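Local structure of cofilin (Streptomyces griseoflavus, 5IVU) at residues C63-Y68 with F86-P91; K27-H32 with I40-S45; Y68-E73 with N132-A137. The protein probably binds actin, as a bacterial member of the actin-depolymerizing factor (ADF)/cofilin family. All coordinates share one frame; numbering follows the deposited sequence.

Interaction 1: C63-Y68 with F86-P91; sequences CRWAVY and FVSWAP
C63 enters the contact just before the strand proper, its CB 3.3 Å from the carbonyl oxygen W89 O and its SG turned toward the backbone of A90. R64 and W89 form a hydrogen-bonded antiparallel pair: R64 N donates to W89 O at 3.1 Å, and W89 N returns a shorter bond of 2.8 Å to R64 O. On the same side of the sheet the CB atoms of these two residues adjoin, while the guanidinium group of R64 runs on to salt bridges with E43 and E62. W65 faces S88 as a non-hydrogen-bonded pair. With its CG anti to the carbonyl carbon (chi1 -51°), the indole lies alongside the ring of F86, CD1 coming 3.7 Å from F86 CZ; its five-membered ring and the F86 ring are inclined by 31° and meet obliquely. A66 repeats the two-bond pattern with V87, A66 N reaching V87 O at 3.0 Å and V87 N reaching A66 O at 2.9 Å. V67 then brings its CG2 branch within 4.0 Å of F86 CD1, the two side chains crossing at about a right angle. The two antiparallel strands form one of the hairpins of the ADF-homology sheet. Strand 28-33 borders one side and strand 118-122 the other; helix 96-112 covers the face carrying W65 and S88, where the indole meets Y102 and L109.

Interaction 2: K27-H32 with I40-S45; sequences KYIIFH and IAVEKS
A classic beta bulge interrupts this antiparallel hairpin, with E43 and K44 both set against I30. The carbonyl oxygen I30 O accepts two backbone bonds, from E43 N at 2.8 Å and from K44 N at 3.2 Å; the second is the straighter and uses a lone pair in the carbonyl plane. I30 N closes the site with a 2.8 Å bond to K44 O. Past the bulge H32 and A41 exchange backbone bonds, and H32 ND1 adds a weak one to A41 O at 3.3 Å. The torsion chi1 of 80° places the imidazole between its own backbone N and carbonyl carbon, with one face under E43 CB, a CH-pi contact 3.8 Å from the ring centroid. With an alanine at H32, E43 CB would probably lose the ring face it rests on, and A41 O its second, weak donor. Beyond CB, the extended E43 chain runs beside I30, OE1 lying near I30 CG2, and OE2 is held by R64. On the face bearing I29, F31 and V42, the two methyls of V42 divide their contacts: CG1 meets I29 CG2 at 4.0 Å, and CG2 meets F31 CE2 at 4.0 Å. Helix 11-21 packs on I29 and F31, helix 96-112 reaches F31 and I40, and strand 64-72 continues the sheet beside strand 28-33.

Interaction 3: Y68-E73 with N132-A137; sequences YDLEYE and NVLDKA
Apolar packing carries most of this contact, in which helix 130-136 lies against the C-terminal end of strand 64-72, the axes of the segments 68-72 and 132-136 lying at 80°. L70 points at the helix, and its CD2 methyl touches both V133 CG1 and A137 CB, each at 3.6 Å; L70 CD1 also lies 3.9 Å from V133 CG1. L134 sends CD2 back over the strand, where it meets Y72 CB at 3.5 Å and the carbonyl oxygen E71 O at 3.6 Å. With chi1 at 63°, the Y72 ring is turned between its own backbone N and carbonyl carbon, and its phenol end comes up to A137, just past the C-terminal end of the helix.

Polar approach is confined to that end: Y72 OH lies 3.5 Å from A137 O, an oxygen that accepts a hydrogen bond from K83 of the neighbouring strand. Within the helix, K136 NZ donates to N132 OD1 at 2.9 Å on a side turned from the strand. The CB of E71 is directed away from the helix, and its carboxylate forms a salt bridge with K80. Helix and strand are thus joined chiefly by methyl and methylene contacts, which implies an association that rests on shape and apolar burial.

All three contacts draw on one mixed sheet, in which strand 64-72 lies between strands 28-33 and 81-89. Interactions 1 and 2, with centres about 10 Å apart, are the two hairpins that this strand helps to join: F31 N probably bonds W65 O at 2.8 Å, and the salt bridge from R64 NH1 to E43 OE2, at 2.7 Å, ties the first strand of interaction 1 to the bulge of interaction 2. Interaction 3 takes the same strand onward from the shared Y68 to a helix, its centre about 15 Å from that of interaction 1. Between interactions 2 and 3, D69 N probably bonds K27 O at 2.9 Å, and Y28 CB packs on Y68 CD2.

Interaction 1: C63-Y68 with F86-P91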
loop_
_atom_site.group_PDB
_atom_site.type_symbol
_atom_site.label_atom_id
_atom_site.label_comp_id
_atom_site.label_asym_id
_atom_site.label_seq_id
_atom_site.Cartn_x
_atom_site.Cartn_y
_atom_site.Cartn_z
ATOM N N CYS A 63 -9.867 5.682 -1.607
ATOM C CA CYS A 63 -9.003 4.932 -0.703
ATOM C C CYS A 63 -8.330 3.764 -1.413
ATOM O O CYS A 63 -8.892 3.166 -2.337
ATOM C CB CYS A 63 -9.795 4.374 0.477
ATOM S SG CYS A 63 -10.807 5.580 1.341
ATOM N N ARG A 64 -7.119 3.456 -0.961
ATOM C CA ARG A 64 -6.389 2.265 -1.389
ATOM C C ARG A 64 -5.573 1.767 -0.206
ATOM O O ARG A 64 -5.385 2.489 0.779
ATOM C CB ARG A 64 -5.436 2.559 -2.573
ATOM C CG ARG A 64 -6.109 2.911 -3.889
ATOM C CD ARG A 64 -6.821 1.729 -4.534
ATOM N NE ARG A 64 -8.194 2.048 -4.952
ATOM C CZ ARG A 64 -8.570 2.569 -6.124
ATOM N NH1 ARG A 64 -7.697 2.869 -7.077
ATOM N NH2 ARG A 64 -9.849 2.806 -6.350
ATOM N N TRP A 65 -5.108 0.526 -0.310
ATOM C CA TRP A 65 -3.935 0.075 0.437
ATOM C C TRP A 65 -2.795 -0.133 -0.547
ATOM O O TRP A 65 -3.020 -0.324 -1.738
ATOM C CB TRP A 65 -4.186 -1.232 1.187
ATOM C CG TRP A 65 -5.411 -1.251 2.034
ATOM C CD1 TRP A 65 -5.567 -0.694 3.263
ATOM C CD2 TRP A 65 -6.643 -1.895 1.725
ATOM N NE1 TRP A 65 -6.827 -0.934 3.731
ATOM C CE2 TRP A 65 -7.510 -1.674 2.806
ATOM C CE3 TRP A 65 -7.099 -2.644 0.633
ATOM C CZ2 TRP A 65 -8.817 -2.170 2.837
ATOM C CZ3 TRP A 65 -8.406 -3.136 0.658
ATOM C CH2 TRP A 65 -9.245 -2.891 1.758
ATOM N N ALA A 66 -1.571 -0.092 -0.043
ATOM C CA ALA A 66 -0.418 -0.393 -0.876
ATOM C C ALA A 66 0.692 -0.969 -0.050
ATOM O O ALA A 66 0.726 -0.781 1.164
ATOM C CB ALA A 66 0.070 0.848 -1.588
ATOM N N VAL A 67 1.592 -1.676 -0.725
ATOM C CA VAL A 67 2.879 -2.048 -0.155
ATOM C C VAL A 67 3.965 -1.457 -1.052
ATOM O O VAL A 67 3.857 -1.517 -2.275
ATOM C CB VAL A 67 3.028 -3.572 -0.014
ATOM C CG1 VAL A 67 4.453 -3.944 0.365
ATOM C CG2 VAL A 67 2.057 -4.077 1.041
ATOM N N TYR A 68 4.985 -0.866 -0.427
ATOM C CA TYR A 68 6.093 -0.249 -1.138
ATOM C C TYR A 68 7.401 -0.770 -0.560
ATOM O O TYR A 68 7.580 -0.786 0.655
ATOM C CB TYR A 68 6.044 1.290 -1.019
ATOM C CG TYR A 68 6.923 1.960 -2.048
ATOM C CD1 TYR A 68 8.281 2.178 -1.800
ATOM C CD2 TYR A 68 6.412 2.335 -3.289
ATOM C CE1 TYR A 68 9.101 2.767 -2.753
ATOM C CE2 TYR A 68 7.221 2.926 -4.245
ATOM C CZ TYR A 68 8.567 3.136 -3.979
ATOM O OH TYR A 68 9.390 3.721 -4.913
ATOM N N PHE A 86 3.651 -0.702 4.524
ATOM C CA PHE A 86 2.205 -0.742 4.300
ATOM C C PHE A 86 1.638 0.663 4.415
ATOM O O PHE A 86 1.992 1.402 5.326
ATOM C CB PHE A 86 1.534 -1.653 5.322
ATOM C CG PHE A 86 0.098 -1.957 5.014
ATOM C CD1 PHE A 86 -0.238 -2.988 4.149
ATOM C CD2 PHE A 86 -0.918 -1.219 5.598
ATOM C CE1 PHE A 86 -1.564 -3.281 3.872
ATOM C CE2 PHE A 86 -2.246 -1.502 5.326
ATOM C CZ PHE A 86 -2.571 -2.535 4.460
ATOM N N VAL A 87 0.772 1.021 3.478
ATOM C CA VAL A 87 0.218 2.358 3.368
ATOM C C VAL A 87 -1.296 2.217 3.347
ATOM O O VAL A 87 -1.829 1.561 2.458
ATOM C CB VAL A 87 0.666 3.043 2.050
ATOM C CG1 VAL A 87 -0.020 4.396 1.856
ATOM C CG2 VAL A 87 2.179 3.212 2.025
ATOM N N SER A 88 -1.978 2.818 4.316
ATOM C CA SER A 88 -3.418 2.999 4.232
ATOM C C SER A 88 -3.663 4.389 3.651
ATOM O O SER A 88 -3.329 5.390 4.279
ATOM C CB SER A 88 -4.071 2.874 5.599
ATOM O OG SER A 88 -3.835 1.593 6.134
ATOM N N TRP A 89 -4.204 4.435 2.434
ATOM C CA TRP A 89 -4.489 5.689 1.758
ATOM C C TRP A 89 -5.962 6.001 1.980
ATOM O O TRP A 89 -6.837 5.236 1.584
ATOM C CB TRP A 89 -4.138 5.577 0.275
ATOM C CG TRP A 89 -4.416 6.791 -0.546
ATOM C CD1 TRP A 89 -5.221 6.866 -1.640
ATOM C CD2 TRP A 89 -3.886 8.103 -0.345
ATOM N NE1 TRP A 89 -5.238 8.144 -2.133
ATOM C CE2 TRP A 89 -4.423 8.925 -1.358
ATOM C CE3 TRP A 89 -3.009 8.666 0.596
ATOM C CZ2 TRP A 89 -4.107 10.278 -1.468
ATOM C CZ3 TRP A 89 -2.697 10.016 0.491
ATOM C CH2 TRP A 89 -3.244 10.806 -0.540
ATOM N N ALA A 90 -6.225 7.124 2.642
ATOM C CA ALA A 90 -7.577 7.516 3.031
ATOM C C ALA A 90 -7.692 9.031 2.906
ATOM O O ALA A 90 -7.738 9.738 3.918
ATOM C CB ALA A 90 -7.866 7.051 4.454
ATOM N N PRO A 91 -7.733 9.533 1.663
ATOM C CA PRO A 91 -7.737 10.973 1.442
ATOM C C PRO A 91 -9.061 11.603 1.845
ATOM O O PRO A 91 -10.110 10.963 1.699
ATOM C CB PRO A 91 -7.512 11.092 -0.074
ATOM C CG PRO A 91 -8.117 9.859 -0.636
ATOM C CD PRO A 91 -7.860 8.795 0.392
#

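Interaction 2: K27-H32 with I40-S45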
loop_
_atom_site.group_PDB
_atom_site.type_symbol
_atom_site.label_atom_id
_atom_site.label_comp_id
_atom_site.label_asym_id
_atom_site.label_seq_id
_atom_site.Cartn_x
_atom_site.Cartn_y
_atom_site.Cartn_z
ATOM N N LYS A 27 8.464 -3.269 -7.290
ATOM C CA LYS A 27 8.807 -2.243 -6.317
ATOM C C LYS A 27 7.600 -1.880 -5.445
ATOM O O LYS A 27 7.776 -1.581 -4.268
ATOM C CB LYS A 27 9.368 -1.020 -7.032
ATOM C CG LYS A 27 10.013 0.027 -6.127
ATOM C CD LYS A 27 11.334 -0.419 -5.519
ATOM C CE LYS A 27 12.001 0.762 -4.826
ATOM N NZ LYS A 27 13.163 0.381 -3.979
ATOM N N TYR A 28 6.383 -1.911 -6.001
ATOM C CA TYR A 28 5.161 -1.716 -5.196
ATOM C C TYR A 28 3.921 -2.421 -5.721
ATOM O O TYR A 28 3.872 -2.837 -6.874
ATOM C CB TYR A 28 4.863 -0.220 -5.019
ATOM C CG TYR A 28 4.435 0.541 -6.262
ATOM C CD1 TYR A 28 3.103 0.566 -6.669
ATOM C CD2 TYR A 28 5.363 1.282 -6.999
ATOM C CE1 TYR A 28 2.712 1.281 -7.787
ATOM C CE2 TYR A 28 4.977 2.009 -8.111
ATOM C CZ TYR A 28 3.661 1.994 -8.505
ATOM O OH TYR A 28 3.299 2.705 -9.603
ATOM N N ILE A 29 2.921 -2.535 -4.848
ATOM C CA ILE A 29 1.625 -3.151 -5.163
ATOM C C ILE A 29 0.503 -2.244 -4.627
ATOM O O ILE A 29 0.582 -1.755 -3.496
ATOM C CB ILE A 29 1.468 -4.544 -4.499
ATOM C CG1 ILE A 29 2.618 -5.474 -4.888
ATOM C CG2 ILE A 29 0.132 -5.178 -4.879
ATOM C CD1 ILE A 29 2.638 -6.781 -4.117
ATOM N N ILE A 30 -0.541 -2.046 -5.437
ATOM C CA ILE A 30 -1.743 -1.315 -5.028
ATOM C C ILE A 30 -2.895 -2.306 -4.849
ATOM O O ILE A 30 -3.250 -3.007 -5.785
ATOM C CB ILE A 30 -2.151 -0.249 -6.072
ATOM C CG1 ILE A 30 -0.969 0.668 -6.445
ATOM C CG2 ILE A 30 -3.326 0.580 -5.553
ATOM C CD1 ILE A 30 -0.522 1.625 -5.350
ATOM N N PHE A 31 -3.457 -2.368 -3.644
ATOM C CA PHE A 31 -4.644 -3.186 -3.349
ATOM C C PHE A 31 -5.887 -2.308 -3.232
ATOM O O PHE A 31 -5.787 -1.121 -2.903
ATOM C CB PHE A 31 -4.466 -3.955 -2.040
ATOM C CG PHE A 31 -3.188 -4.730 -1.961
ATOM C CD1 PHE A 31 -2.033 -4.150 -1.450
ATOM C CD2 PHE A 31 -3.138 -6.050 -2.395
ATOM C CE1 PHE A 31 -0.850 -4.869 -1.380
ATOM C CE2 PHE A 31 -1.958 -6.776 -2.324
ATOM C CZ PHE A 31 -0.812 -6.186 -1.816
ATOM N N HIS A 32 -7.050 -2.918 -3.465
ATOM C CA HIS A 32 -8.342 -2.214 -3.431
ATOM C C HIS A 32 -9.517 -3.176 -3.160
ATOM O O HIS A 32 -9.348 -4.391 -3.250
ATOM C CB HIS A 32 -8.527 -1.392 -4.727
ATOM C CG HIS A 32 -8.992 -2.184 -5.917
ATOM N ND1 HIS A 32 -8.531 -3.452 -6.214
ATOM C CD2 HIS A 32 -9.842 -1.853 -6.918
ATOM C CE1 HIS A 32 -9.102 -3.878 -7.325
ATOM N NE2 HIS A 32 -9.904 -2.927 -7.772
ATOM N N ILE A 40 -11.029 -8.186 -1.362
ATOM C CA ILE A 40 -9.816 -7.383 -1.491
ATOM C C ILE A 40 -8.964 -8.011 -2.601
ATOM O O ILE A 40 -8.737 -9.220 -2.604
ATOM C CB ILE A 40 -9.009 -7.335 -0.178
ATOM C CG1 ILE A 40 -9.858 -6.765 0.970
ATOM C CG2 ILE A 40 -7.740 -6.497 -0.359
ATOM C CD1 ILE A 40 -9.321 -7.073 2.355
ATOM N N ALA A 41 -8.499 -7.183 -3.530
ATOM C CA ALA A 41 -7.807 -7.643 -4.730
ATOM C C ALA A 41 -6.651 -6.720 -5.059
ATOM O O ALA A 41 -6.580 -5.600 -4.541
ATOM C CB ALA A 41 -8.779 -7.692 -5.909
ATOM N N VAL A 42 -5.762 -7.201 -5.936
ATOM C CA VAL A 42 -4.647 -6.418 -6.456
ATOM C C VAL A 42 -5.184 -5.548 -7.570
ATOM O O VAL A 42 -5.645 -6.071 -8.567
ATOM C CB VAL A 42 -3.520 -7.318 -7.026
ATOM C CG1 VAL A 42 -2.410 -6.481 -7.671
ATOM C CG2 VAL A 42 -2.950 -8.218 -5.932
ATOM N N GLU A 43 -5.148 -4.228 -7.388
ATOM C CA GLU A 43 -5.465 -3.300 -8.475
ATOM C C GLU A 43 -4.312 -3.263 -9.459
ATOM O O GLU A 43 -4.526 -3.291 -10.671
ATOM C CB GLU A 43 -5.744 -1.883 -7.961
ATOM C CG GLU A 43 -6.346 -0.966 -9.038
ATOM C CD GLU A 43 -6.454 0.491 -8.631
ATOM O OE1 GLU A 43 -5.728 0.931 -7.724
ATOM O OE2 GLU A 43 -7.266 1.214 -9.225
ATOM N N LYS A 44 -3.092 -3.160 -8.941
ATOM C CA LYS A 44 -1.914 -3.261 -9.791
ATOM C C LYS A 44 -0.585 -3.484 -9.083
ATOM O O LYS A 44 -0.455 -3.326 -7.876
ATOM C CB LYS A 44 -1.776 -2.059 -10.724
ATOM C CG LYS A 44 -1.921 -0.662 -10.147
ATOM C CD LYS A 44 -1.575 0.437 -11.203
ATOM C CE LYS A 44 -0.254 0.251 -11.991
ATOM N NZ LYS A 44 0.132 1.394 -12.878
ATOM N N SER A 45 0.389 -3.881 -9.896
ATOM C CA SER A 45 1.786 -4.013 -9.512
ATOM C C SER A 45 2.623 -3.101 -10.400
ATOM O O SER A 45 2.202 -2.705 -11.488
ATOM C CB SER A 45 2.248 -5.451 -9.711
ATOM O OG SER A 45 1.375 -6.351 -9.063
#

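Interaction 3: Y68-E73 with N132-A137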
loop_
_atom_site.group_PDB
_atom_site.type_symbol
_atom_site.label_atom_id
_atom_site.label_comp_id
_atom_site.label_asym_id
_atom_site.label_seq_id
_atom_site.Cartn_x
_atom_site.Cartn_y
_atom_site.Cartn_z
ATOM N N TYR A 68 4.985 -0.866 -0.427
ATOM C CA TYR A 68 6.093 -0.249 -1.138
ATOM C C TYR A 68 7.401 -0.770 -0.560
ATOM O O TYR A 68 7.580 -0.786 0.655
ATOM C CB TYR A 68 6.044 1.290 -1.019
ATOM C CG TYR A 68 6.923 1.960 -2.048
ATOM C CD1 TYR A 68 8.281 2.178 -1.800
ATOM C CD2 TYR A 68 6.412 2.335 -3.289
ATOM C CE1 TYR A 68 9.101 2.767 -2.753
ATOM C CE2 TYR A 68 7.221 2.926 -4.245
ATOM C CZ TYR A 68 8.567 3.136 -3.979
ATOM O OH TYR A 68 9.390 3.721 -4.913
ATOM N N ASP A 69 8.304 -1.195 -1.436
ATOM C CA ASP A 69 9.611 -1.682 -1.021
ATOM C C ASP A 69 10.536 -0.478 -0.936
ATOM O O ASP A 69 11.220 -0.131 -1.890
ATOM C CB ASP A 69 10.139 -2.751 -1.987
ATOM C CG ASP A 69 11.420 -3.412 -1.495
ATOM O OD1 ASP A 69 11.685 -3.424 -0.262
ATOM O OD2 ASP A 69 12.186 -3.908 -2.351
ATOM N N LEU A 70 10.534 0.157 0.230
ATOM C CA LEU A 70 11.197 1.432 0.429
ATOM C C LEU A 70 12.682 1.244 0.665
ATOM O O LEU A 70 13.074 0.562 1.600
ATOM C CB LEU A 70 10.575 2.150 1.628
ATOM C CG LEU A 70 10.927 3.620 1.834
ATOM C CD1 LEU A 70 10.240 4.496 0.804
ATOM C CD2 LEU A 70 10.536 4.034 3.239
ATOM N N GLU A 71 13.491 1.867 -0.183
ATOM C CA GLU A 71 14.945 1.885 -0.050
ATOM C C GLU A 71 15.407 3.206 0.582
ATOM O O GLU A 71 14.905 4.271 0.239
ATOM C CB GLU A 71 15.579 1.729 -1.435
ATOM C CG GLU A 71 17.098 1.575 -1.424
ATOM C CD GLU A 71 17.696 1.569 -2.815
ATOM O OE1 GLU A 71 17.503 2.558 -3.557
ATOM O OE2 GLU A 71 18.374 0.580 -3.166
ATOM N N TYR A 72 16.394 3.136 1.473
ATOM C CA TYR A 72 17.017 4.346 2.048
ATOM C C TYR A 72 18.425 4.152 2.590
ATOM O O TYR A 72 18.880 3.021 2.820
ATOM C CB TYR A 72 16.163 4.917 3.174
ATOM C CG TYR A 72 15.993 4.001 4.366
ATOM C CD1 TYR A 72 15.072 2.965 4.334
ATOM C CD2 TYR A 72 16.753 4.168 5.523
ATOM C CE1 TYR A 72 14.909 2.117 5.412
ATOM C CE2 TYR A 72 16.596 3.321 6.610
ATOM C CZ TYR A 72 15.670 2.293 6.548
ATOM O OH TYR A 72 15.491 1.439 7.612
ATOM N N GLU A 73 19.079 5.294 2.806
ATOM C CA GLU A 73 20.462 5.373 3.267
ATOM C C GLU A 73 20.485 5.914 4.698
ATOM O O GLU A 73 20.014 5.257 5.629
ATOM C CB GLU A 73 21.285 6.300 2.311
ATOM C CG GLU A 73 20.676 6.424 0.906
ATOM C CD GLU A 73 21.596 7.049 -0.129
ATOM O OE1 GLU A 73 22.761 6.625 -0.241
ATOM O OE2 GLU A 73 21.140 7.952 -0.861
ATOM N N ASN A 132 8.736 12.299 3.806
ATOM C CA ASN A 132 7.932 12.032 5.004
ATOM C C ASN A 132 7.925 10.530 5.326
ATOM O O ASN A 132 7.964 10.136 6.493
ATOM C CB ASN A 132 6.498 12.570 4.809
ATOM C CG ASN A 132 5.792 12.883 6.124
ATOM O OD1 ASN A 132 5.570 12.003 6.960
ATOM N ND2 ASN A 132 5.411 14.146 6.297
ATOM N N VAL A 133 7.873 9.706 4.279
ATOM C CA VAL A 133 7.868 8.246 4.412
ATOM C C VAL A 133 9.251 7.731 4.821
ATOM O O VAL A 133 9.342 6.841 5.666
ATOM C CB VAL A 133 7.349 7.565 3.119
ATOM C CG1 VAL A 133 7.503 6.049 3.179
ATOM C CG2 VAL A 133 5.886 7.929 2.897
ATOM N N LEU A 134 10.314 8.300 4.247
ATOM C CA LEU A 134 11.695 7.996 4.666
ATOM C C LEU A 134 11.954 8.398 6.120
ATOM O O LEU A 134 12.549 7.633 6.866
ATOM C CB LEU A 134 12.704 8.710 3.769
ATOM C CG LEU A 134 12.753 8.286 2.298
ATOM C CD1 LEU A 134 13.390 9.372 1.443
ATOM C CD2 LEU A 134 13.495 6.970 2.131
ATOM N N ASP A 135 11.502 9.599 6.498
ATOM C CA ASP A 135 11.514 10.075 7.887
ATOM C C ASP A 135 10.938 9.019 8.841
ATOM O O ASP A 135 11.632 8.550 9.757
ATOM C CB ASP A 135 10.719 11.429 8.005
ATOM C CG ASP A 135 11.567 12.658 7.701
ATOM O OD1 ASP A 135 12.801 12.576 7.498
ATOM O OD2 ASP A 135 10.949 13.733 7.640
ATOM N N LYS A 136 9.677 8.640 8.618
ATOM C CA LYS A 136 8.992 7.650 9.465
ATOM C C LYS A 136 9.659 6.282 9.446
ATOM O O LYS A 136 9.624 5.572 10.450
ATOM C CB LYS A 136 7.515 7.509 9.081
ATOM C CG LYS A 136 6.675 8.717 9.468
ATOM C CD LYS A 136 5.185 8.408 9.433
ATOM C CE LYS A 136 4.377 9.515 10.090
ATOM N NZ LYS A 136 4.609 10.837 9.441
ATOM N N ALA A 137 10.273 5.928 8.316
ATOM C CA ALA A 137 11.022 4.672 8.184
ATOM C C ALA A 137 12.362 4.613 8.952
ATOM O O ALA A 137 13.077 3.621 8.854
ATOM C CB ALA A 137 11.254 4.354 6.712
#